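Local coordinates for protein tyrosine--tRNA ligase, mitochondrial (Emericella nidulans, PDB 5IHX) that probably attaches L-tyrosine to its cognate tRNA in an ATP-dependent reaction, as a class I aminoacyl-tRNA synthetase of the mitochondrion, at residues 81-95 with 326-338. Sequence-based numbering, arbitrary orientation.
Sequences VGHMLPFMVLAWGYV and RYLKMFTFLPIPE
Phe333 and Trp92 lie against each other where helix 84-95, which follows strand 68-72 of the class I Rossmann-type catalytic domain, is covered by the end of helix 321-331 and the loop after it. That strand ends at the tyrosine pocket, and residues 80-83, His-Val-Gly-His, fit the HIGH signature of class I synthetases at the start of the helix. The packing is tightest at the two rings: Phe333 CE2 sits over the centre of the indole, Phe333 CD2 comes within 3.3 Å of Trp92 CZ2, and the planes are inclined by 35°. Ala91 CB meets the rim of the phenyl ring at Phe333 CZ (3.7 Å), while Val95 CG1 and Met88 CE approach it obliquely. Bent at both chi2 (-57°) and chi3 (-55°), the Met88 chain curls its CE back against the Phe331 carbonyl carbon (3.7 Å) and brings it beside the Phe333 ring as well. Phe331 takes a CH-pi contact from Leu85 CD2, 3.9 Å from the ring centroid and over one face, and Met84 CB lies at its edge; Phe316 adds an edge-to-face partner. Contacts are longer toward the start of the helix: Val81 CG1 approaches Phe331 CE1 no closer than 4.0 Å, and Leu85 CD1 barely reaches Met330 SD, near the exposed Arg326. Beyond the rings, the loop turns outward to exposed Pro335, at the N-cap position of helix 336-348. Between the two segments the polar link beside the indole is a water, which accepts the indole N-H and lies within donating distance of the Lys329 and Thr332 carbonyls, with Trp92 NE1 2.7 Å from its oxygen.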
ATOM      1  N   VAL A  81      16.208   1.053 -27.990  1.00 24.77           N
ATOM      2  CA  VAL A  81      15.303   1.379 -29.086  1.00 27.95           C
ATOM      3  C   VAL A  81      13.880   0.897 -28.798  1.00 31.64           C
ATOM      4  O   VAL A  81      12.914   1.484 -29.282  1.00 26.86           O
ATOM      5  CB  VAL A  81      15.819   0.782 -30.413  1.00 23.66           C
ATOM      6  CG1 VAL A  81      14.786   0.930 -31.528  1.00 30.09           C
ATOM      7  CG2 VAL A  81      17.122   1.453 -30.813  1.00 30.46           C
ATOM      8  N   GLY A  82      13.756  -0.165 -28.007  1.00 33.90           N
ATOM      9  CA  GLY A  82      12.455  -0.707 -27.656  1.00 29.97           C
ATOM     10  C   GLY A  82      11.575   0.220 -26.827  1.00 31.22           C
ATOM     11  O   GLY A  82      10.376  -0.018 -26.702  1.00 42.02           O
ATOM     12  N   HIS A  83      12.159   1.280 -26.274  1.00 40.01           N
ATOM     13  CA  HIS A  83      11.409   2.255 -25.478  1.00 38.33           C
ATOM     14  C   HIS A  83      10.912   3.447 -26.286  1.00 36.81           C
ATOM     15  O   HIS A  83      10.135   4.258 -25.784  1.00 41.68           O
ATOM     16  CB  HIS A  83      12.267   2.817 -24.334  1.00 44.35           C
ATOM     17  CG  HIS A  83      12.551   1.847 -23.229  1.00 60.65           C
ATOM     18  ND1 HIS A  83      13.756   1.189 -23.102  1.00 51.64           N
ATOM     19  CD2 HIS A  83      11.799   1.461 -22.172  1.00 76.24           C
ATOM     20  CE1 HIS A  83      13.724   0.422 -22.027  1.00 55.42           C
ATOM     21  NE2 HIS A  83      12.547   0.569 -21.445  1.00 76.45           N
ATOM     22  N   MET A  84      11.362   3.565 -27.528  1.00 32.80           N
ATOM     23  CA  MET A  84      11.280   4.846 -28.222  1.00 33.93           C
ATOM     24  C   MET A  84       9.906   5.295 -28.716  1.00 30.33           C
ATOM     25  O   MET A  84       9.628   6.494 -28.714  1.00 34.11           O
ATOM     26  CB  MET A  84      12.234   4.834 -29.417  1.00 39.18           C
ATOM     27  CG  MET A  84      13.673   5.183 -29.067  1.00 43.65           C
ATOM     28  SD  MET A  84      13.833   6.719 -28.128  1.00 44.71           S
ATOM     29  CE  MET A  84      13.184   7.906 -29.302  1.00 43.97           C
ATOM     30  N   LEU A  85       9.049   4.370 -29.140  1.00 29.50           N
ATOM     31  CA  LEU A  85       7.834   4.776 -29.849  1.00 31.46           C
ATOM     32  C   LEU A  85       6.912   5.654 -28.996  1.00 27.43           C
ATOM     33  O   LEU A  85       6.397   6.656 -29.489  1.00 26.16           O
ATOM     34  CB  LEU A  85       7.069   3.557 -30.376  1.00 28.54           C
ATOM     35  CG  LEU A  85       7.777   2.737 -31.465  1.00 29.36           C
ATOM     36  CD1 LEU A  85       6.824   1.717 -32.074  1.00 34.82           C
ATOM     37  CD2 LEU A  85       8.394   3.615 -32.552  1.00 28.63           C
ATOM     38  N   PRO A  86       6.699   5.295 -27.720  1.00 27.90           N
ATOM     39  CA  PRO A  86       5.919   6.229 -26.899  1.00 30.20           C
ATOM     40  C   PRO A  86       6.568   7.613 -26.804  1.00 30.26           C
ATOM     41  O   PRO A  86       5.869   8.620 -26.702  1.00 26.22           O
ATOM     42  CB  PRO A  86       5.883   5.548 -25.530  1.00 30.57           C
ATOM     43  CG  PRO A  86       6.030   4.103 -25.828  1.00 28.08           C
ATOM     44  CD  PRO A  86       6.948   4.024 -27.017  1.00 23.09           C
ATOM     45  N   PHE A  87       7.894   7.660 -26.840  1.00 22.19           N
ATOM     46  CA  PHE A  87       8.594   8.938 -26.760  1.00 23.60           C
ATOM     47  C   PHE A  87       8.632   9.642 -28.115  1.00 24.11           C
ATOM     48  O   PHE A  87       8.762  10.865 -28.176  1.00 28.41           O
ATOM     49  CB  PHE A  87      10.000   8.742 -26.194  1.00 32.21           C
ATOM     50  CG  PHE A  87      10.002   8.245 -24.776  1.00 41.02           C
ATOM     51  CD1 PHE A  87       9.440   9.010 -23.768  1.00 46.22           C
ATOM     52  CD2 PHE A  87      10.569   7.028 -24.444  1.00 62.32           C
ATOM     53  CE1 PHE A  87       9.427   8.566 -22.461  1.00 54.21           C
ATOM     54  CE2 PHE A  87      10.563   6.579 -23.135  1.00 65.89           C
ATOM     55  CZ  PHE A  87       9.994   7.353 -22.143  1.00 58.87           C
ATOM     56  N   MET A  88       8.510   8.881 -29.198  1.00 23.17           N
ATOM     57  CA  MET A  88       8.317   9.482 -30.513  1.00 23.87           C
ATOM     58  C   MET A  88       6.969  10.203 -30.532  1.00 28.72           C
ATOM     59  O   MET A  88       6.830  11.263 -31.143  1.00 29.09           O
ATOM     60  CB  MET A  88       8.380   8.431 -31.625  1.00 27.79           C
ATOM     61  CG  MET A  88       9.744   7.777 -31.809  1.00 29.17           C
ATOM     62  SD  MET A  88      11.086   8.935 -32.150  1.00 34.26           S
ATOM     63  CE  MET A  88      10.449   9.810 -33.578  1.00 27.39           C
ATOM     64  N   VAL A  89       5.974   9.620 -29.866  1.00 22.83           N
ATOM     65  CA  VAL A  89       4.665  10.260 -29.738  1.00 24.87           C
ATOM     66  C   VAL A  89       4.776  11.578 -28.973  1.00 24.44           C
ATOM     67  O   VAL A  89       4.184  12.582 -29.371  1.00 21.97           O
ATOM     68  CB  VAL A  89       3.647   9.330 -29.035  1.00 29.82           C
ATOM     69  CG1 VAL A  89       2.374  10.084 -28.660  1.00 27.83           C
ATOM     70  CG2 VAL A  89       3.307   8.146 -29.926  1.00 31.60           C
ATOM     71  N   LEU A  90       5.534  11.574 -27.879  1.00 20.46           N
ATOM     72  CA  LEU A  90       5.720  12.786 -27.087  1.00 26.09           C
ATOM     73  C   LEU A  90       6.528  13.823 -27.863  1.00 23.23           C
ATOM     74  O   LEU A  90       6.292  15.025 -27.740  1.00 21.54           O
ATOM     75  CB  LEU A  90       6.414  12.477 -25.756  1.00 26.20           C
ATOM     76  CG  LEU A  90       5.689  11.579 -24.750  1.00 28.87           C
ATOM     77  CD1 LEU A  90       6.474  11.529 -23.445  1.00 30.94           C
ATOM     78  CD2 LEU A  90       4.258  12.039 -24.500  1.00 30.21           C
ATOM     79  N   ALA A  91       7.482  13.354 -28.661  1.00 24.04           N
ATOM     80  CA  ALA A  91       8.274  14.243 -29.502  1.00 26.95           C
ATOM     81  C   ALA A  91       7.364  14.996 -30.463  1.00 27.96           C
ATOM     82  O   ALA A  91       7.468  16.213 -30.612  1.00 29.11           O
ATOM     83  CB  ALA A  91       9.328  13.461 -30.266  1.00 23.06           C
ATOM     84  N   TRP A  92       6.468  14.262 -31.114  1.00 23.62           N
ATOM     85  CA  TRP A  92       5.490  14.874 -32.003  1.00 25.62           C
ATOM     86  C   TRP A  92       4.605  15.845 -31.235  1.00 24.74           C
ATOM     87  O   TRP A  92       4.360  16.966 -31.685  1.00 24.48           O
ATOM     88  CB  TRP A  92       4.636  13.805 -32.682  1.00 25.99           C
ATOM     89  CG  TRP A  92       5.278  13.206 -33.890  1.00 24.68           C
ATOM     90  CD1 TRP A  92       5.616  11.898 -34.080  1.00 21.03           C
ATOM     91  CD2 TRP A  92       5.663  13.896 -35.085  1.00 24.44           C
ATOM     92  NE1 TRP A  92       6.180  11.731 -35.321  1.00 25.64           N
ATOM     93  CE2 TRP A  92       6.218  12.943 -35.959  1.00 22.25           C
ATOM     94  CE3 TRP A  92       5.582  15.228 -35.504  1.00 24.65           C
ATOM     95  CZ2 TRP A  92       6.696  13.278 -37.223  1.00 25.65           C
ATOM     96  CZ3 TRP A  92       6.056  15.560 -36.760  1.00 24.06           C
ATOM     97  CH2 TRP A  92       6.608  14.589 -37.603  1.00 22.69           C
ATOM     98  N   GLY A  93       4.115  15.397 -30.084  1.00 24.77           N
ATOM     99  CA  GLY A  93       3.294  16.232 -29.227  1.00 24.99           C
ATOM    100  C   GLY A  93       3.975  17.545 -28.897  1.00 25.95           C
ATOM    101  O   GLY A  93       3.361  18.609 -28.981  1.00 26.55           O
ATOM    102  N   TYR A  94       5.254  17.473 -28.542  1.00 26.32           N
ATOM    103  CA  TYR A  94       6.016  18.660 -28.172  1.00 23.13           C
ATOM    104  C   TYR A  94       6.055  19.674 -29.312  1.00 26.49           C
ATOM    105  O   TYR A  94       5.720  20.842 -29.120  1.00 28.34           O
ATOM    106  CB  TYR A  94       7.442  18.281 -27.764  1.00 22.40           C
ATOM    107  CG  TYR A  94       8.311  19.465 -27.399  1.00 29.60           C
ATOM    108  CD1 TYR A  94       7.984  20.291 -26.330  1.00 33.59           C
ATOM    109  CD2 TYR A  94       9.461  19.758 -28.125  1.00 30.05           C
ATOM    110  CE1 TYR A  94       8.780  21.377 -25.991  1.00 28.06           C
ATOM    111  CE2 TYR A  94      10.261  20.839 -27.796  1.00 31.26           C
ATOM    112  CZ  TYR A  94       9.916  21.646 -26.731  1.00 28.48           C
ATOM    113  OH  TYR A  94      10.710  22.721 -26.405  1.00 32.11           O
ATOM    114  N   VAL A  95       6.458  19.230 -30.500  1.00 28.64           N
ATOM    115  CA  VAL A  95       6.591  20.140 -31.634  1.00 30.11           C
ATOM    116  C   VAL A  95       5.223  20.555 -32.180  1.00 31.10           C
ATOM    117  O   VAL A  95       5.127  21.495 -32.970  1.00 31.91           O
ATOM    118  CB  VAL A  95       7.445  19.523 -32.772  1.00 28.72           C
ATOM    119  CG1 VAL A  95       8.832  19.166 -32.255  1.00 26.32           C
ATOM    120  CG2 VAL A  95       6.768  18.298 -33.378  1.00 28.55           C
ATOM    121  N   ARG A 326       7.569   1.641 -42.845  1.00 29.30           N
ATOM    122  CA  ARG A 326       6.843   1.922 -41.616  1.00 25.35           C
ATOM    123  C   ARG A 326       7.788   2.518 -40.575  1.00 28.14           C
ATOM    124  O   ARG A 326       7.411   3.436 -39.846  1.00 26.34           O
ATOM    125  CB  ARG A 326       6.165   0.667 -41.065  1.00 36.03           C
ATOM    126  CG  ARG A 326       5.514   0.916 -39.715  1.00 49.01           C
ATOM    127  CD  ARG A 326       4.241   0.122 -39.518  1.00 63.52           C
ATOM    128  NE  ARG A 326       3.459   0.656 -38.405  1.00 64.91           N
ATOM    129  CZ  ARG A 326       2.233   0.255 -38.083  1.00 56.82           C
ATOM    130  NH1 ARG A 326       1.631  -0.695 -38.789  1.00 61.73           N
ATOM    131  NH2 ARG A 326       1.606   0.809 -37.056  1.00 43.41           N
ATOM    132  N   TYR A 327       9.015   2.005 -40.510  1.00 27.29           N
ATOM    133  CA  TYR A 327       9.993   2.520 -39.550  1.00 30.07           C
ATOM    134  C   TYR A 327      10.345   3.977 -39.840  1.00 27.99           C
ATOM    135  O   TYR A 327      10.523   4.768 -38.914  1.00 29.86           O
ATOM    136  CB  TYR A 327      11.269   1.677 -39.556  1.00 28.33           C
ATOM    137  CG  TYR A 327      11.174   0.386 -38.769  1.00 30.30           C
ATOM    138  CD1 TYR A 327       9.948  -0.217 -38.515  1.00 37.85           C
ATOM    139  CD2 TYR A 327      12.317  -0.219 -38.262  1.00 33.96           C
ATOM    140  CE1 TYR A 327       9.866  -1.394 -37.794  1.00 40.75           C
ATOM    141  CE2 TYR A 327      12.245  -1.392 -37.539  1.00 38.92           C
ATOM    142  CZ  TYR A 327      11.018  -1.976 -37.307  1.00 44.59           C
ATOM    143  OH  TYR A 327      10.944  -3.147 -36.587  1.00 54.90           O
ATOM    144  N   LEU A 328      10.447   4.331 -41.117  1.00 25.14           N
ATOM    145  CA  LEU A 328      10.695   5.719 -41.500  1.00 25.11           C
ATOM    146  C   LEU A 328       9.607   6.627 -40.935  1.00 29.79           C
ATOM    147  O   LEU A 328       9.881   7.742 -40.490  1.00 27.67           O
ATOM    148  CB  LEU A 328      10.764   5.866 -43.023  1.00 23.60           C
ATOM    149  CG  LEU A 328      12.087   5.487 -43.699  1.00 27.22           C
ATOM    150  CD1 LEU A 328      11.914   5.411 -45.209  1.00 26.76           C
ATOM    151  CD2 LEU A 328      13.179   6.482 -43.345  1.00 26.91           C
ATOM    152  N   LYS A 329       8.373   6.138 -40.948  1.00 26.86           N
ATOM    153  CA  LYS A 329       7.242   6.912 -40.451  1.00 27.64           C
ATOM    154  C   LYS A 329       7.227   6.993 -38.925  1.00 25.22           C
ATOM    155  O   LYS A 329       6.870   8.025 -38.359  1.00 28.24           O
ATOM    156  CB  LYS A 329       5.929   6.311 -40.956  1.00 25.84           C
ATOM    157  CG  LYS A 329       5.746   6.419 -42.459  1.00 32.12           C
ATOM    158  CD  LYS A 329       4.544   5.624 -42.939  1.00 35.08           C
ATOM    159  CE  LYS A 329       4.322   5.804 -44.433  1.00 42.79           C
ATOM    160  NZ  LYS A 329       3.231   4.928 -44.945  1.00 45.82           N
ATOM    161  N   MET A 330       7.624   5.909 -38.263  1.00 23.02           N
ATOM    162  CA  MET A 330       7.537   5.832 -36.807  1.00 27.89           C
ATOM    163  C   MET A 330       8.752   6.440 -36.099  1.00 30.33           C
ATOM    164  O   MET A 330       8.616   6.993 -35.004  1.00 29.82           O
ATOM    165  CB  MET A 330       7.364   4.373 -36.361  1.00 26.26           C
ATOM    166  CG  MET A 330       6.053   3.734 -36.809  1.00 26.50           C
ATOM    167  SD  MET A 330       5.716   2.130 -36.037  1.00 35.08           S
ATOM    168  CE  MET A 330       7.238   1.246 -36.357  1.00 29.63           C
ATOM    169  N   PHE A 331       9.933   6.326 -36.708  1.00 25.54           N
ATOM    170  CA  PHE A 331      11.181   6.709 -36.040  1.00 28.77           C
ATOM    171  C   PHE A 331      11.797   8.034 -36.506  1.00 27.92           C
ATOM    172  O   PHE A 331      12.851   8.423 -36.008  1.00 30.66           O
ATOM    173  CB  PHE A 331      12.225   5.601 -36.216  1.00 27.44           C
ATOM    174  CG  PHE A 331      11.981   4.393 -35.359  1.00 33.50           C
ATOM    175  CD1 PHE A 331      12.244   4.433 -33.999  1.00 29.58           C
ATOM    176  CD2 PHE A 331      11.504   3.214 -35.910  1.00 26.65           C
ATOM    177  CE1 PHE A 331      12.030   3.324 -33.205  1.00 33.87           C
ATOM    178  CE2 PHE A 331      11.288   2.102 -35.120  1.00 30.36           C
ATOM    179  CZ  PHE A 331      11.551   2.157 -33.764  1.00 31.33           C
ATOM    180  N   THR A 332      11.157   8.726 -37.446  1.00 27.70           N
ATOM    181  CA  THR A 332      11.700   9.990 -37.950  1.00 22.16           C
ATOM    182  C   THR A 332      10.619  11.054 -38.098  1.00 25.61           C
ATOM    183  O   THR A 332       9.425  10.756 -38.047  1.00 23.95           O
ATOM    184  CB  THR A 332      12.397   9.812 -39.319  1.00 27.04           C
ATOM    185  OG1 THR A 332      11.432   9.933 -40.374  1.00 27.33           O
ATOM    186  CG2 THR A 332      13.093   8.458 -39.415  1.00 24.09           C
ATOM    187  N   PHE A 333      11.064  12.298 -38.277  1.00 24.95           N
ATOM    188  CA  PHE A 333      10.178  13.433 -38.545  1.00 26.98           C
ATOM    189  C   PHE A 333      10.111  13.735 -40.044  1.00 28.42           C
ATOM    190  O   PHE A 333       9.597  14.777 -40.450  1.00 32.15           O
ATOM    191  CB  PHE A 333      10.655  14.680 -37.785  1.00 29.46           C
ATOM    192  CG  PHE A 333      10.228  14.731 -36.334  1.00 33.81           C
ATOM    193  CD1 PHE A 333      10.520  15.848 -35.565  1.00 36.86           C
ATOM    194  CD2 PHE A 333       9.560  13.671 -35.733  1.00 23.31           C
ATOM    195  CE1 PHE A 333      10.145  15.915 -34.235  1.00 32.46           C
ATOM    196  CE2 PHE A 333       9.180  13.736 -34.403  1.00 26.34           C
ATOM    197  CZ  PHE A 333       9.473  14.859 -33.654  1.00 29.05           C
ATOM    198  N   LEU A 334      10.636  12.824 -40.860  1.00 26.58           N
ATOM    199  CA  LEU A 334      10.612  12.986 -42.311  1.00 28.49           C
ATOM    200  C   LEU A 334       9.176  13.133 -42.809  1.00 28.59           C
ATOM    201  O   LEU A 334       8.317  12.327 -42.452  1.00 29.73           O
ATOM    202  CB  LEU A 334      11.280  11.795 -43.001  1.00 24.22           C
ATOM    203  CG  LEU A 334      12.807  11.703 -42.945  1.00 30.22           C
ATOM    204  CD1 LEU A 334      13.257  10.329 -43.399  1.00 25.99           C
ATOM    205  CD2 LEU A 334      13.454  12.779 -43.807  1.00 29.68           C
ATOM    206  N   PRO A 335       8.901  14.177 -43.618  1.00 35.67           N
ATOM    207  CA  PRO A 335       7.558  14.322 -44.194  1.00 37.17           C
ATOM    208  C   PRO A 335       7.142  13.107 -45.018  1.00 32.50           C
ATOM    209  O   PRO A 335       8.000  12.440 -45.600  1.00 29.10           O
ATOM    210  CB  PRO A 335       7.685  15.560 -45.089  1.00 33.03           C
ATOM    211  CG  PRO A 335       8.833  16.320 -44.538  1.00 31.78           C
ATOM    212  CD  PRO A 335       9.785  15.294 -44.004  1.00 35.45           C
ATOM    213  N   ILE A 336       5.845  12.819 -45.052  1.00 32.95           N
ATOM    214  CA  ILE A 336       5.332  11.671 -45.794  1.00 37.33           C
ATOM    215  C   ILE A 336       5.698  11.745 -47.281  1.00 38.93           C
ATOM    216  O   ILE A 336       6.096  10.737 -47.864  1.00 38.52           O
ATOM    217  CB  ILE A 336       3.797  11.542 -45.639  1.00 37.80           C
ATOM    218  CG1 ILE A 336       3.421  11.262 -44.179  1.00 42.78           C
ATOM    219  CG2 ILE A 336       3.238  10.463 -46.571  1.00 41.77           C
ATOM    220  CD1 ILE A 336       3.907   9.927 -43.639  1.00 45.51           C
ATOM    221  N   PRO A 337       5.559  12.931 -47.905  1.00 34.97           N
ATOM    222  CA  PRO A 337       5.975  13.050 -49.308  1.00 37.08           C
ATOM    223  C   PRO A 337       7.430  12.646 -49.529  1.00 35.23           C
ATOM    224  O   PRO A 337       7.743  11.987 -50.521  1.00 39.45           O
ATOM    225  CB  PRO A 337       5.770  14.536 -49.612  1.00 37.80           C
ATOM    226  CG  PRO A 337       4.703  14.960 -48.679  1.00 45.96           C
ATOM    227  CD  PRO A 337       4.919  14.170 -47.424  1.00 41.87           C
ATOM    228  N   GLU A 338       8.307  13.045 -48.614  1.00 32.74           N
ATOM    229  CA  GLU A 338       9.720  12.702 -48.717  1.00 31.21           C
ATOM    230  C   GLU A 338       9.916  11.197 -48.546  1.00 30.49           C
ATOM    231  O   GLU A 338      10.777  10.599 -49.185  1.00 30.24           O
ATOM    232  CB  GLU A 338      10.535  13.470 -47.674  1.00 35.77           C
ATOM    233  CG  GLU A 338      12.032  13.187 -47.705  1.00 52.91           C
ATOM    234  CD  GLU A 338      12.683  13.595 -49.013  1.00 68.46           C
ATOM    235  OE1 GLU A 338      12.089  14.411 -49.750  1.00 73.68           O
ATOM    236  OE2 GLU A 338      13.793  13.100 -49.303  1.00 73.57           O
TER
HETATM  237  O   HOH W   1       7.748   9.662 -35.929  1.00 36.20           O